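Local coordinates for protein isomerase/lactonizing enzyme (Agrobacterium tumefaciens, PDB 1RVK) that is of unknown function but belongs to the magnesium-dependent enolase superfamily, in the mandelate racemase/muconate lactonizing enzyme branch, at residues V103-L108 against I289-K294; Q118-L123 against N315-A320. All blocks are in the same frame, centred on the assembly; numbering follows the deposited sequence.

Contact 1: V103-L108 against I289-K294; sequences VVDCAL and ITPALK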
ATOM      1  N   VAL A 103      -5.750   5.444  -9.532  1.00 12.85           N
ATOM      2  CA  VAL A 103      -6.944   6.124  -9.040  1.00 13.31           C
ATOM      3  C   VAL A 103      -8.106   5.986 -10.014  1.00 14.29           C
ATOM      4  O   VAL A 103      -9.247   5.776  -9.604  1.00 14.03           O
ATOM      5  CB  VAL A 103      -6.677   7.620  -8.782  1.00 15.34           C
ATOM      6  CG1 VAL A 103      -7.834   8.221  -7.980  1.00 15.79           C
ATOM      7  CG2 VAL A 103      -5.376   7.787  -8.027  1.00 21.51           C
ATOM      8  N   VAL A 104      -7.815   6.099 -11.306  1.00 13.24           N
ATOM      9  CA  VAL A 104      -8.855   5.976 -12.318  1.00 13.28           C
ATOM     10  C   VAL A 104      -9.432   4.560 -12.328  1.00 13.20           C
ATOM     11  O   VAL A 104     -10.649   4.374 -12.366  1.00 12.14           O
ATOM     12  CB  VAL A 104      -8.309   6.307 -13.720  1.00 13.27           C
ATOM     13  CG1 VAL A 104      -9.382   6.061 -14.767  1.00 12.94           C
ATOM     14  CG2 VAL A 104      -7.854   7.757 -13.771  1.00 15.57           C
ATOM     15  N   ASP A 105      -8.553   3.564 -12.291  1.00 10.86           N
ATOM     16  CA  ASP A 105      -8.978   2.166 -12.294  1.00 13.85           C
ATOM     17  C   ASP A 105      -9.813   1.882 -11.044  1.00 13.43           C
ATOM     18  O   ASP A 105     -10.828   1.194 -11.110  1.00 13.58           O
ATOM     19  CB  ASP A 105      -7.749   1.243 -12.324  1.00 14.49           C
ATOM     20  CG  ASP A 105      -8.118  -0.229 -12.434  1.00 18.12           C
ATOM     21  OD1 ASP A 105      -8.648  -0.643 -13.488  1.00 17.31           O
ATOM     22  OD2 ASP A 105      -7.875  -0.975 -11.464  1.00 14.59           O
ATOM     23  N   CYS A 106      -9.391   2.422  -9.906  1.00 13.31           N
ATOM     24  CA  CYS A 106     -10.127   2.203  -8.663  1.00 12.60           C
ATOM     25  C   CYS A 106     -11.517   2.828  -8.711  1.00 12.55           C
ATOM     26  O   CYS A 106     -12.487   2.217  -8.269  1.00 14.40           O
ATOM     27  CB  CYS A 106      -9.342   2.749  -7.469  1.00 11.37           C
ATOM     28  SG  CYS A 106      -7.968   1.675  -6.978  1.00 14.93           S
ATOM     29  N   ALA A 107     -11.612   4.043  -9.239  1.00 12.44           N
ATOM     30  CA  ALA A 107     -12.903   4.717  -9.357  1.00 11.17           C
ATOM     31  C   ALA A 107     -13.824   3.914 -10.279  1.00 12.80           C
ATOM     32  O   ALA A 107     -15.033   3.845 -10.055  1.00 12.80           O
ATOM     33  CB  ALA A 107     -12.712   6.134  -9.908  1.00 11.82           C
ATOM     34  N   LEU A 108     -13.253   3.309 -11.318  1.00 12.16           N
ATOM     35  CA  LEU A 108     -14.043   2.508 -12.250  1.00 12.67           C
ATOM     36  C   LEU A 108     -14.578   1.257 -11.562  1.00 13.25           C
ATOM     37  O   LEU A 108     -15.712   0.844 -11.804  1.00 11.28           O
ATOM     38  CB  LEU A 108     -13.198   2.122 -13.468  1.00 13.06           C
ATOM     39  CG  LEU A 108     -13.397   2.868 -14.794  1.00 17.61           C
ATOM     40  CD1 LEU A 108     -14.049   4.222 -14.593  1.00 18.57           C
ATOM     41  CD2 LEU A 108     -12.055   2.992 -15.490  1.00 14.55           C
ATOM     42  N   ILE A 289      -6.279  -1.799  -9.372  1.00 11.19           N
ATOM     43  CA  ILE A 289      -6.761  -3.103  -8.946  1.00 12.19           C
ATOM     44  C   ILE A 289      -6.612  -4.103 -10.089  1.00 12.38           C
ATOM     45  O   ILE A 289      -6.207  -5.240  -9.875  1.00 13.92           O
ATOM     46  CB  ILE A 289      -8.248  -3.009  -8.506  1.00 11.61           C
ATOM     47  CG1 ILE A 289      -8.337  -2.242  -7.186  1.00 14.01           C
ATOM     48  CG2 ILE A 289      -8.852  -4.399  -8.343  1.00 11.82           C
ATOM     49  CD1 ILE A 289      -9.756  -1.883  -6.781  1.00 13.55           C
ATOM     50  N   THR A 290      -6.920  -3.674 -11.310  1.00 12.71           N
ATOM     51  CA  THR A 290      -6.814  -4.565 -12.461  1.00 14.79           C
ATOM     52  C   THR A 290      -5.407  -5.170 -12.592  1.00 13.38           C
ATOM     53  O   THR A 290      -5.259  -6.390 -12.605  1.00 15.34           O
ATOM     54  CB  THR A 290      -7.224  -3.833 -13.750  1.00 16.03           C
ATOM     55  OG1 THR A 290      -8.557  -3.322 -13.590  1.00 17.33           O
ATOM     56  CG2 THR A 290      -7.199  -4.784 -14.943  1.00 20.03           C
ATOM     57  N   PRO A 291      -4.358  -4.333 -12.678  1.00 11.74           N
ATOM     58  CA  PRO A 291      -3.017  -4.922 -12.793  1.00 10.98           C
ATOM     59  C   PRO A 291      -2.558  -5.625 -11.513  1.00 12.30           C
ATOM     60  O   PRO A 291      -1.732  -6.536 -11.561  1.00 10.52           O
ATOM     61  CB  PRO A 291      -2.139  -3.723 -13.169  1.00 11.09           C
ATOM     62  CG  PRO A 291      -2.875  -2.555 -12.572  1.00 11.46           C
ATOM     63  CD  PRO A 291      -4.311  -2.877 -12.898  1.00 10.66           C
ATOM     64  N   ALA A 292      -3.090  -5.213 -10.365  1.00 11.65           N
ATOM     65  CA  ALA A 292      -2.711  -5.857  -9.107  1.00 11.92           C
ATOM     66  C   ALA A 292      -3.200  -7.303  -9.148  1.00 12.96           C
ATOM     67  O   ALA A 292      -2.487  -8.225  -8.748  1.00 13.11           O
ATOM     68  CB  ALA A 292      -3.330  -5.121  -7.918  1.00 13.26           C
ATOM     69  N   LEU A 293      -4.419  -7.501  -9.636  1.00 10.93           N
ATOM     70  CA  LEU A 293      -4.967  -8.848  -9.736  1.00 12.09           C
ATOM     71  C   LEU A 293      -4.112  -9.678 -10.685  1.00 11.90           C
ATOM     72  O   LEU A 293      -3.877 -10.859 -10.438  1.00 11.29           O
ATOM     73  CB  LEU A 293      -6.420  -8.807 -10.226  1.00 15.19           C
ATOM     74  CG  LEU A 293      -7.496  -8.530  -9.165  1.00 18.56           C
ATOM     75  CD1 LEU A 293      -7.612  -9.720  -8.228  1.00 19.86           C
ATOM     76  CD2 LEU A 293      -7.151  -7.293  -8.374  1.00 23.01           C
ATOM     77  N   LYS A 294      -3.638  -9.064 -11.767  1.00 11.37           N
ATOM     78  CA  LYS A 294      -2.793  -9.788 -12.710  1.00 11.83           C
ATOM     79  C   LYS A 294      -1.512 -10.256 -12.028  1.00 11.71           C
ATOM     80  O   LYS A 294      -1.053 -11.373 -12.265  1.00 12.04           O
ATOM     81  CB  LYS A 294      -2.447  -8.910 -13.918  1.00 12.14           C
ATOM     82  CG  LYS A 294      -3.648  -8.596 -14.794  1.00 13.91           C
ATOM     83  CD  LYS A 294      -3.256  -7.744 -15.976  1.00 18.50           C
ATOM     84  CE  LYS A 294      -4.471  -7.461 -16.856  1.00 20.05           C
ATOM     85  NZ  LYS A 294      -4.121  -6.548 -17.967  1.00 23.99           N
TER

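Contact 2: Q118-L123 against N315-A320; sequences QPVYKL and NLHVVA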
ATOM      1  N   GLN A 118     -22.708  -4.258  -5.221  1.00 16.26           N
ATOM      2  CA  GLN A 118     -21.824  -5.365  -4.868  1.00 16.15           C
ATOM      3  C   GLN A 118     -20.442  -4.926  -4.391  1.00 14.54           C
ATOM      4  O   GLN A 118     -19.862  -3.991  -4.943  1.00 14.31           O
ATOM      5  CB  GLN A 118     -21.614  -6.258  -6.092  1.00 18.46           C
ATOM      6  CG  GLN A 118     -22.866  -6.904  -6.643  1.00 19.51           C
ATOM      7  CD  GLN A 118     -23.350  -8.028  -5.767  1.00 20.25           C
ATOM      8  OE1 GLN A 118     -22.588  -8.937  -5.432  1.00 20.18           O
ATOM      9  NE2 GLN A 118     -24.622  -7.983  -5.394  1.00 23.32           N
ATOM     10  N   PRO A 119     -19.899  -5.592  -3.359  1.00 15.27           N
ATOM     11  CA  PRO A 119     -18.562  -5.213  -2.886  1.00 14.38           C
ATOM     12  C   PRO A 119     -17.619  -5.614  -4.023  1.00 15.04           C
ATOM     13  O   PRO A 119     -17.844  -6.634  -4.680  1.00 14.79           O
ATOM     14  CB  PRO A 119     -18.362  -6.090  -1.654  1.00 13.75           C
ATOM     15  CG  PRO A 119     -19.769  -6.333  -1.165  1.00 14.54           C
ATOM     16  CD  PRO A 119     -20.523  -6.572  -2.452  1.00 15.32           C
ATOM     17  N   VAL A 120     -16.576  -4.831  -4.265  1.00 13.16           N
ATOM     18  CA  VAL A 120     -15.664  -5.153  -5.358  1.00 13.60           C
ATOM     19  C   VAL A 120     -15.061  -6.557  -5.293  1.00 13.68           C
ATOM     20  O   VAL A 120     -14.993  -7.244  -6.314  1.00 13.18           O
ATOM     21  CB  VAL A 120     -14.535  -4.089  -5.471  1.00 12.57           C
ATOM     22  CG1 VAL A 120     -13.379  -4.606  -6.339  1.00 13.23           C
ATOM     23  CG2 VAL A 120     -15.107  -2.815  -6.091  1.00 14.88           C
ATOM     24  N   TYR A 121     -14.647  -7.008  -4.112  1.00 15.04           N
ATOM     25  CA  TYR A 121     -14.049  -8.338  -4.034  1.00 14.12           C
ATOM     26  C   TYR A 121     -15.039  -9.449  -4.378  1.00 14.59           C
ATOM     27  O   TYR A 121     -14.640 -10.502  -4.866  1.00 15.08           O
ATOM     28  CB  TYR A 121     -13.405  -8.572  -2.658  1.00 13.69           C
ATOM     29  CG  TYR A 121     -14.328  -8.985  -1.532  1.00 14.21           C
ATOM     30  CD1 TYR A 121     -14.353 -10.305  -1.076  1.00 13.68           C
ATOM     31  CD2 TYR A 121     -15.116  -8.048  -0.872  1.00 14.94           C
ATOM     32  CE1 TYR A 121     -15.135 -10.676   0.023  1.00 15.06           C
ATOM     33  CE2 TYR A 121     -15.902  -8.408   0.219  1.00 15.29           C
ATOM     34  CZ  TYR A 121     -15.903  -9.718   0.666  1.00 16.39           C
ATOM     35  OH  TYR A 121     -16.642 -10.050   1.783  1.00 15.99           O
ATOM     36  N   LYS A 122     -16.329  -9.209  -4.141  1.00 12.98           N
ATOM     37  CA  LYS A 122     -17.356 -10.195  -4.467  1.00 13.65           C
ATOM     38  C   LYS A 122     -17.596 -10.218  -5.978  1.00 14.47           C
ATOM     39  O   LYS A 122     -17.967 -11.253  -6.540  1.00 15.08           O
ATOM     40  CB  LYS A 122     -18.661  -9.866  -3.737  1.00 13.30           C
ATOM     41  CG  LYS A 122     -18.618 -10.107  -2.235  1.00 13.59           C
ATOM     42  CD  LYS A 122     -18.637 -11.593  -1.889  1.00 16.06           C
ATOM     43  CE  LYS A 122     -18.681 -11.789  -0.379  1.00 16.58           C
ATOM     44  NZ  LYS A 122     -18.792 -13.217   0.029  1.00 17.03           N
ATOM     45  N   LEU A 123     -17.390  -9.074  -6.627  1.00 15.09           N
ATOM     46  CA  LEU A 123     -17.560  -8.959  -8.075  1.00 16.67           C
ATOM     47  C   LEU A 123     -16.415  -9.666  -8.782  1.00 16.99           C
ATOM     48  O   LEU A 123     -16.600 -10.307  -9.817  1.00 16.46           O
ATOM     49  CB  LEU A 123     -17.576  -7.492  -8.509  1.00 20.08           C
ATOM     50  CG  LEU A 123     -18.862  -6.698  -8.293  1.00 25.15           C
ATOM     51  CD1 LEU A 123     -18.668  -5.279  -8.817  1.00 26.69           C
ATOM     52  CD2 LEU A 123     -20.014  -7.382  -9.021  1.00 25.94           C
ATOM     53  N   ASN A 315      -6.659  -1.917  -1.640  1.00 13.31           N
ATOM     54  CA  ASN A 315      -5.756  -3.038  -1.420  1.00 12.75           C
ATOM     55  C   ASN A 315      -6.435  -4.171  -0.664  1.00 13.10           C
ATOM     56  O   ASN A 315      -6.162  -5.343  -0.927  1.00 12.97           O
ATOM     57  CB  ASN A 315      -4.503  -2.575  -0.668  1.00 12.95           C
ATOM     58  CG  ASN A 315      -3.591  -1.743  -1.539  1.00 12.56           C
ATOM     59  OD1 ASN A 315      -3.121  -2.210  -2.578  1.00 12.11           O
ATOM     60  ND2 ASN A 315      -3.343  -0.504  -1.131  1.00 11.75           N
ATOM     61  N   LEU A 316      -7.320  -3.828   0.270  1.00 11.34           N
ATOM     62  CA  LEU A 316      -8.027  -4.845   1.040  1.00 12.46           C
ATOM     63  C   LEU A 316      -8.865  -5.737   0.124  1.00 12.57           C
ATOM     64  O   LEU A 316      -8.938  -6.952   0.320  1.00 11.68           O
ATOM     65  CB  LEU A 316      -8.934  -4.190   2.091  1.00 13.26           C
ATOM     66  CG  LEU A 316      -9.752  -5.134   2.978  1.00 14.71           C
ATOM     67  CD1 LEU A 316      -8.830  -6.102   3.703  1.00 14.79           C
ATOM     68  CD2 LEU A 316     -10.566  -4.322   3.981  1.00 16.67           C
ATOM     69  N   HIS A 317      -9.500  -5.140  -0.881  1.00 11.56           N
ATOM     70  CA  HIS A 317     -10.327  -5.924  -1.788  1.00 12.47           C
ATOM     71  C   HIS A 317      -9.500  -6.892  -2.631  1.00 12.14           C
ATOM     72  O   HIS A 317      -9.957  -7.991  -2.941  1.00 12.14           O
ATOM     73  CB  HIS A 317     -11.165  -4.996  -2.668  1.00 14.72           C
ATOM     74  CG  HIS A 317     -12.382  -4.465  -1.974  1.00 14.18           C
ATOM     75  ND1 HIS A 317     -13.608  -5.093  -2.042  1.00 14.99           N
ATOM     76  CD2 HIS A 317     -12.546  -3.412  -1.138  1.00 17.45           C
ATOM     77  CE1 HIS A 317     -14.474  -4.450  -1.278  1.00 16.46           C
ATOM     78  NE2 HIS A 317     -13.855  -3.427  -0.717  1.00 16.01           N
ATOM     79  N   VAL A 318      -8.285  -6.494  -2.994  1.00 11.15           N
ATOM     80  CA  VAL A 318      -7.424  -7.381  -3.771  1.00 12.12           C
ATOM     81  C   VAL A 318      -7.062  -8.575  -2.885  1.00 12.03           C
ATOM     82  O   VAL A 318      -7.106  -9.724  -3.322  1.00 11.99           O
ATOM     83  CB  VAL A 318      -6.127  -6.663  -4.224  1.00 11.38           C
ATOM     84  CG1 VAL A 318      -5.162  -7.662  -4.861  1.00 11.97           C
ATOM     85  CG2 VAL A 318      -6.472  -5.573  -5.236  1.00 12.67           C
ATOM     86  N   VAL A 319      -6.719  -8.297  -1.632  1.00 12.73           N
ATOM     87  CA  VAL A 319      -6.359  -9.360  -0.697  1.00 13.04           C
ATOM     88  C   VAL A 319      -7.532 -10.319  -0.442  1.00 13.04           C
ATOM     89  O   VAL A 319      -7.347 -11.531  -0.362  1.00 13.45           O
ATOM     90  CB  VAL A 319      -5.879  -8.769   0.650  1.00 12.83           C
ATOM     91  CG1 VAL A 319      -5.679  -9.883   1.682  1.00 13.05           C
ATOM     92  CG2 VAL A 319      -4.573  -8.007   0.442  1.00 12.24           C
ATOM     93  N   ALA A 320      -8.738  -9.774  -0.324  1.00 13.35           N
ATOM     94  CA  ALA A 320      -9.919 -10.592  -0.066  1.00 12.82           C
ATOM     95  C   ALA A 320     -10.316 -11.455  -1.263  1.00 13.55           C
ATOM     96  O   ALA A 320     -10.951 -12.504  -1.107  1.00 14.01           O
ATOM     97  CB  ALA A 320     -11.086  -9.699   0.343  1.00 14.24           C
TER

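Contact 1: V103-L108 against I289-K294
Asp105 of helix 98-116 reaches into the first turn of helix 289-301, a worked example of a carboxylate received by a helix N-terminus. Its CB leaves the backbone toward that turn, and CG, anti to the backbone N (chi1 -176°), holds the carboxylate out from its own helix, against Thr290. CG lies 3.3 Å from Thr290 OG1. At the tip the two oxygens divide the work. OD1 accepts the hydroxyl proton of Thr290 OG1 through its syn lone pair at 2.7 Å. OD2 takes the backbone N-H of Thr290 at 2.9 Å, nearly straight at 173°, on the syn side but somewhat above the carboxylate plane. Thr290 OG1 is hydrogen-bonded as well to Trp109 NE1, one turn further along helix 98-116. Beside these bonds Cys106 SG rests on Ile289 CG1 at 3.9 Å, and Val283 touches both side chains. The helix axes, 9.6 Å apart, run almost perpendicular (94°), so the touching is confined to one turn of each. A buried carboxylate held by a hydroxyl and a main-chain N-H at the start of a helix is probably stabilised as the anion, assisted by the helix dipole.

Contact 2: Q118-L123 against N315-A320
Tyr121 and His317 meet through two quite different first torsions. In Tyr121, CG stands between the backbone N and the carbonyl carbon (chi1 82°), which brings the ring against His317 and Ala320 of helix 313-321; in His317, CG is anti to the carbonyl carbon and the imidazole extends toward the start of helix 120-124. There His317 ND1 accepts the backbone N-H of Tyr121 at 3.0 Å. The donor lies close to the imidazole plane, although the bond is bent, with an angle of 141° at the hydrogen. Because ND1 is the acceptor here, the proton of a neutral ring would be expected on NE2, which makes a weak hydrogen bond to Leu367 O. Bonds at both nitrogens, the one at NE2 weak, would restrict rotation of the ring.

Pro119 occupies the N-cap position of helix 120-124, so the imidazole meets an N-H of the first turn, where main-chain donors lack the partners they would find deeper in a helix. In the enolase superfamily an N-terminal capping domain packs on a modified TIM barrel, and this contact joins the short helix that follows the long helix of the capping region to a helix of the barrel.

Around the bond the packing is close. Val120 CB lies 3.7 Å from His317 ND1, and Tyr121 CD2 approaches the same nitrogen, which sits at the edge of the phenol ring. The two aromatic rings are oblique, their planes inclined at 56°. Further along, the methyl of Ala320 touches Tyr121 CD1 at 3.6 Å, and Lys122 CG lies over the centre of one face of the tyrosine ring. Beyond the ring, Tyr121 OH is hydrogen-bonded to Asp129 OD1, the oxygen that also receives Lys122 NZ in a salt bridge.

Overall arrangement
From the N terminus, the chain first builds the antiparallel sheet of strands 3-15, 30-42 and 47-52, then, after helices 59-70 and 78-89, helix 98-116, where 103-108 opens contact 1. Helix 120-124 follows directly and opens contact 2. Barrel strands and helices come next, until helix 289-301 closes contact 1 across 180 residues; helix 313-321 then closes contact 2 across 191. The two loops cross, since their segments alternate. Successive helices of the capping region thus meet helices flanking barrel strand 306-308. The contacts, with centres about 11 Å apart, touch where Leu293 CD2 packs on Val318 CG2 at 3.6 Å, so the two barrel-side helices pack on each other as well as on the capping region.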